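Side-chain contacts in 5-carboxymethyl-2-hydroxymuconate delta-isomerase (Mycobacterium smegmatis, PDB 4PFZ), which probably acts as a metal-dependent enzyme of the fumarylacetoacetate hydrolase family, with a suggested isomerase or acetylpyruvate hydrolase activity: residues V143-R146 and D147-R150; I203-L206 and V207-S211. All blocks are in the same frame, centred on the assembly; numbering follows the deposited sequence.

Interaction 1: V143-R146 and D147-R150; sequences VSAR and DQQR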
loop_
_atom_site.group_PDB
_atom_site.type_symbol
_atom_site.label_atom_id
_atom_site.label_comp_id
_atom_site.label_asym_id
_atom_site.label_seq_id
_atom_site.Cartn_x
_atom_site.Cartn_y
_atom_site.Cartn_z
ATOM N N VAL B 143 2.947 13.587 5.665
ATOM C CA VAL B 143 3.206 14.735 4.790
ATOM C C VAL B 143 2.211 14.712 3.633
ATOM O O VAL B 143 1.975 13.658 3.021
ATOM C CB VAL B 143 4.656 14.732 4.247
ATOM C CG1 VAL B 143 4.904 15.946 3.388
ATOM C CG2 VAL B 143 5.657 14.720 5.401
ATOM N N SER B 144 1.641 15.871 3.322
ATOM C CA SER B 144 0.462 15.907 2.469
ATOM C C SER B 144 0.487 17.094 1.520
ATOM O O SER B 144 0.568 18.227 1.955
ATOM C CB SER B 144 -0.808 15.955 3.339
ATOM O OG SER B 144 -0.865 14.859 4.248
ATOM N N ALA B 145 0.450 16.837 0.214
ATOM C CA ALA B 145 0.304 17.933 -0.747
ATOM C C ALA B 145 -1.169 18.328 -0.823
ATOM O O ALA B 145 -1.951 17.661 -1.483
ATOM C CB ALA B 145 0.834 17.533 -2.125
ATOM N N ARG B 146 -1.553 19.398 -0.130
ATOM C CA ARG B 146 -2.976 19.726 0.036
ATOM C C ARG B 146 -3.688 20.062 -1.275
ATOM O O ARG B 146 -4.879 19.806 -1.413
ATOM C CB ARG B 146 -3.160 20.900 1.007
ATOM C CG ARG B 146 -2.572 20.708 2.394
ATOM C CD ARG B 146 -3.020 19.401 3.040
ATOM N NE ARG B 146 -4.469 19.228 3.035
ATOM C CZ ARG B 146 -5.280 19.682 3.986
ATOM N NH1 ARG B 146 -4.792 20.361 5.022
ATOM N NH2 ARG B 146 -6.585 19.464 3.897
ATOM N N ASP B 147 -2.976 20.658 -2.226
ATOM C CA ASP B 147 -3.587 20.995 -3.509
ATOM C C ASP B 147 -4.017 19.732 -4.260
ATOM O O ASP B 147 -5.108 19.674 -4.846
ATOM C CB ASP B 147 -2.623 21.827 -4.372
ATOM C CG ASP B 147 -1.218 21.218 -4.454
ATOM O OD1 ASP B 147 -0.831 20.451 -3.540
ATOM O OD2 ASP B 147 -0.492 21.525 -5.426
ATOM N N GLN B 148 -3.151 18.726 -4.233
ATOM C CA GLN B 148 -3.409 17.456 -4.912
ATOM C C GLN B 148 -4.548 16.702 -4.252
ATOM O O GLN B 148 -5.311 16.008 -4.924
ATOM C CB GLN B 148 -2.147 16.590 -4.930
ATOM C CG GLN B 148 -1.000 17.271 -5.657
ATOM C CD GLN B 148 0.277 16.461 -5.667
ATOM O OE1 GLN B 148 0.334 15.350 -5.129
ATOM N NE2 GLN B 148 1.323 17.026 -6.269
ATOM N N GLN B 149 -4.648 16.833 -2.930
ATOM C CA GLN B 149 -5.762 16.257 -2.193
ATOM C C GLN B 149 -7.077 16.779 -2.755
ATOM O O GLN B 149 -7.983 16.012 -3.064
ATOM C CB GLN B 149 -5.654 16.588 -0.701
ATOM C CG GLN B 149 -5.426 15.385 0.174
ATOM C CD GLN B 149 -5.369 15.738 1.651
ATOM O OE1 GLN B 149 -4.469 16.447 2.099
ATOM N NE2 GLN B 149 -6.334 15.244 2.412
ATOM N N ARG B 150 -7.166 18.094 -2.920
ATOM C CA ARG B 150 -8.410 18.709 -3.369
ATOM C C ARG B 150 -8.733 18.381 -4.831
ATOM O O ARG B 150 -9.897 18.199 -5.191
ATOM C CB ARG B 150 -8.354 20.219 -3.172
ATOM C CG ARG B 150 -9.306 20.720 -2.093
ATOM C CD ARG B 150 -9.248 22.232 -1.939
ATOM N NE ARG B 150 -8.342 22.635 -0.867
ATOM C CZ ARG B 150 -7.051 22.902 -1.037
ATOM N NH1 ARG B 150 -6.305 23.256 0.003
ATOM N NH2 ARG B 150 -6.505 22.812 -2.245
#

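Interaction 2: I203-L206 and V207-S211; sequences IGRL and VEWTS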
loop_
_atom_site.group_PDB
_atom_site.type_symbol
_atom_site.label_atom_id
_atom_site.label_comp_id
_atom_site.label_asym_id
_atom_site.label_seq_id
_atom_site.Cartn_x
_atom_site.Cartn_y
_atom_site.Cartn_z
ATOM N N ILE B 203 -6.644 3.657 20.082
ATOM C CA ILE B 203 -5.711 2.722 19.460
ATOM C C ILE B 203 -6.365 1.383 19.142
ATOM O O ILE B 203 -6.182 0.816 18.049
ATOM C CB ILE B 203 -4.489 2.493 20.367
ATOM C CG1 ILE B 203 -3.718 3.800 20.539
ATOM C CG2 ILE B 203 -3.593 1.407 19.812
ATOM C CD1 ILE B 203 -3.445 4.510 19.242
ATOM N N GLY B 204 -7.137 0.872 20.094
ATOM C CA GLY B 204 -7.792 -0.408 19.916
ATOM C C GLY B 204 -8.877 -0.373 18.863
ATOM O O GLY B 204 -9.025 -1.332 18.100
ATOM N N ARG B 205 -9.627 0.726 18.815
ATOM C CA ARG B 205 -10.677 0.897 17.812
ATOM C C ARG B 205 -10.071 0.946 16.421
ATOM O O ARG B 205 -10.604 0.358 15.484
ATOM C CB ARG B 205 -11.486 2.169 18.070
ATOM C CG ARG B 205 -12.498 2.508 16.968
ATOM C CD ARG B 205 -13.453 1.344 16.717
ATOM N NE ARG B 205 -14.629 1.744 15.948
ATOM C CZ ARG B 205 -15.411 0.897 15.285
ATOM N NH1 ARG B 205 -15.136 -0.403 15.282
ATOM N NH2 ARG B 205 -16.464 1.349 14.614
ATOM N N LEU B 206 -8.948 1.639 16.285
ATOM C CA LEU B 206 -8.295 1.742 14.984
ATOM C C LEU B 206 -7.786 0.385 14.506
ATOM O O LEU B 206 -7.929 0.043 13.333
ATOM C CB LEU B 206 -7.141 2.753 15.030
ATOM C CG LEU B 206 -7.560 4.225 15.081
ATOM C CD1 LEU B 206 -6.346 5.146 15.211
ATOM C CD2 LEU B 206 -8.384 4.604 13.855
ATOM N N VAL B 207 -7.188 -0.382 15.411
ATOM C CA VAL B 207 -6.688 -1.714 15.076
ATOM C C VAL B 207 -7.851 -2.658 14.778
ATOM O O VAL B 207 -7.776 -3.488 13.873
ATOM C CB VAL B 207 -5.816 -2.295 16.215
ATOM C CG1 VAL B 207 -5.412 -3.724 15.901
ATOM C CG2 VAL B 207 -4.577 -1.433 16.402
ATOM N N GLU B 208 -8.922 -2.528 15.548
ATOM C CA GLU B 208 -10.143 -3.286 15.273
ATOM C C GLU B 208 -10.729 -2.958 13.890
ATOM O O GLU B 208 -11.060 -3.857 13.122
ATOM C CB GLU B 208 -11.180 -3.020 16.353
ATOM C CG GLU B 208 -12.502 -3.728 16.124
ATOM C CD GLU B 208 -13.532 -3.330 17.156
ATOM O OE1 GLU B 208 -13.719 -4.100 18.123
ATOM O OE2 GLU B 208 -14.137 -2.243 17.007
ATOM N N TRP B 209 -10.863 -1.672 13.586
ATOM C CA TRP B 209 -11.426 -1.240 12.308
ATOM C C TRP B 209 -10.568 -1.703 11.141
ATOM O O TRP B 209 -11.082 -2.189 10.131
ATOM C CB TRP B 209 -11.573 0.285 12.274
ATOM C CG TRP B 209 -12.263 0.807 11.038
ATOM C CD1 TRP B 209 -11.670 1.335 9.922
ATOM C CD2 TRP B 209 -13.674 0.846 10.798
ATOM N NE1 TRP B 209 -12.631 1.706 9.009
ATOM C CE2 TRP B 209 -13.868 1.419 9.527
ATOM C CE3 TRP B 209 -14.793 0.459 11.540
ATOM C CZ2 TRP B 209 -15.140 1.601 8.972
ATOM C CZ3 TRP B 209 -16.053 0.645 10.990
ATOM C CH2 TRP B 209 -16.215 1.209 9.719
ATOM N N THR B 210 -9.254 -1.568 11.295
ATOM C CA THR B 210 -8.332 -1.842 10.206
ATOM C C THR B 210 -8.157 -3.333 9.962
ATOM O O THR B 210 -8.158 -3.776 8.812
ATOM C CB THR B 210 -6.956 -1.211 10.462
ATOM O OG1 THR B 210 -7.126 0.196 10.674
ATOM C CG2 THR B 210 -6.028 -1.430 9.245
ATOM N N SER B 211 -8.037 -4.107 11.028
ATOM C CA SER B 211 -7.883 -5.552 10.874
ATOM C C SER B 211 -9.193 -6.258 10.504
ATOM O O SER B 211 -9.166 -7.432 10.142
ATOM C CB SER B 211 -7.306 -6.173 12.147
ATOM O OG SER B 211 -8.187 -6.016 13.241
#

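Interaction 1: V143-R146 and D147-R150
Gln149 N donates to Ala145 O (3.2 Å) and Arg150 N to Arg146 O (3.2 Å), the first i to i+4 bonds of helix 146-152, which starts where strand 134-145 ends; Ala145 holds the N-cap position. This N-cap residue has only a methyl for a side chain, and its carbonyl takes the first helical bond. The Ala145 methyl packs on the side-chain amide of Gln148, CB to CD 3.7 Å, while Gln148 OE1 is hydrogen-bonded to His161. Asp147 curls back toward the strand: chi1 of 49° wedges CG between its own N and carbonyl carbon and brings OD1 to 3.6 Å from Ala145 CB. Its other oxygen, OD2, accepts from the backbone N of Asp106. On another side of the turn Arg146 and Gln149 extend together from the helix, their guanidinium and amide planes 32° apart. The arginine chain, kinked at its second and third torsions, sets NE 2.9 Å from Gln149 OE1, and CD lies 3.4 Å from the same oxygen. Arg150 folds back at chi3, laying one guanidinium face over Arg146 O, with NH2 3.5 Å from that oxygen. Two cationic groups thus lie close to the first turn, and their charge probably polarises the Gln149 amide and Arg146 carbonyl, whereas Asp147 OD1 is buried without a partner.

Interaction 2: I203-L206 and V207-S211
Arg205 and Glu208, one turn apart on helix 203-213, form a salt bridge on its partly exposed side: NH1 donates to OE2 at 2.7 Å, with a bent N-H...O angle of 131°. The bond comes to the anti side of OE2, and the guanidinium and carboxylate planes stand 88° apart, so a single nitrogen-oxygen pair carries it. Glu208 reaches out on an extended chain, CG anti to the backbone N, and its other oxygen, OE1, accepts from the backbone of Ala127. Trp209 comes to one guanidinium face with CE3 of its six-membered ring, 3.6 Å from Arg205 NH2; the planes are steeply inclined, so the groups do not stack flat. Arg205 NH2 also has a weak, long ion pair with Asp81, and Trp209 packs on Arg157 of the second subunit, bringing this side of the helix to the dimer contact. The backbone is a regular alpha-helix, each carbonyl from Ile203 to Val207 accepting the amide four residues on, in the fumarylacetoacetate hydrolase domain, where the helix packs on strands 108-118 and 134-145. The side facing the protein is closer packed. Val207 CG2 presses to 3.2 Å from Ile203 O, and both residues lie on Ile134 and Ile116 of the underlying strands, while the buried Leu206 reaches Asn66 and Thr224. Thr210 OG1, placed beside its own N by chi1 of -56°, donates to Leu206 O at 2.8 Å; Thr210 N binds that oxygen from the opposite face of its plane. Val207 O is gripped likewise by Ser211 N and OG, the hydroxyl lying 2.6 Å from it and also hydrogen-bonded to Val125 N.

How the interactions relate
Interaction 1 comes first along the chain and ends well before interaction 2, both in the fumarylacetoacetate hydrolase region. Their centres lie 25 Å apart and their nearest atoms about 16 Å, so they do not touch. Strand 134-145 connects them: its far end runs into helix 146-152, while nearer its start Ile134 packs against Ile203 and Val207 of helix 203-213, and Tyr137 against Ile203. Strand 108-118 also borders both. Each contact thus sits on a short helix at a different part of the same pair of antiparallel strands, in a chain with few helices, and the second alone touches the neighbouring subunit.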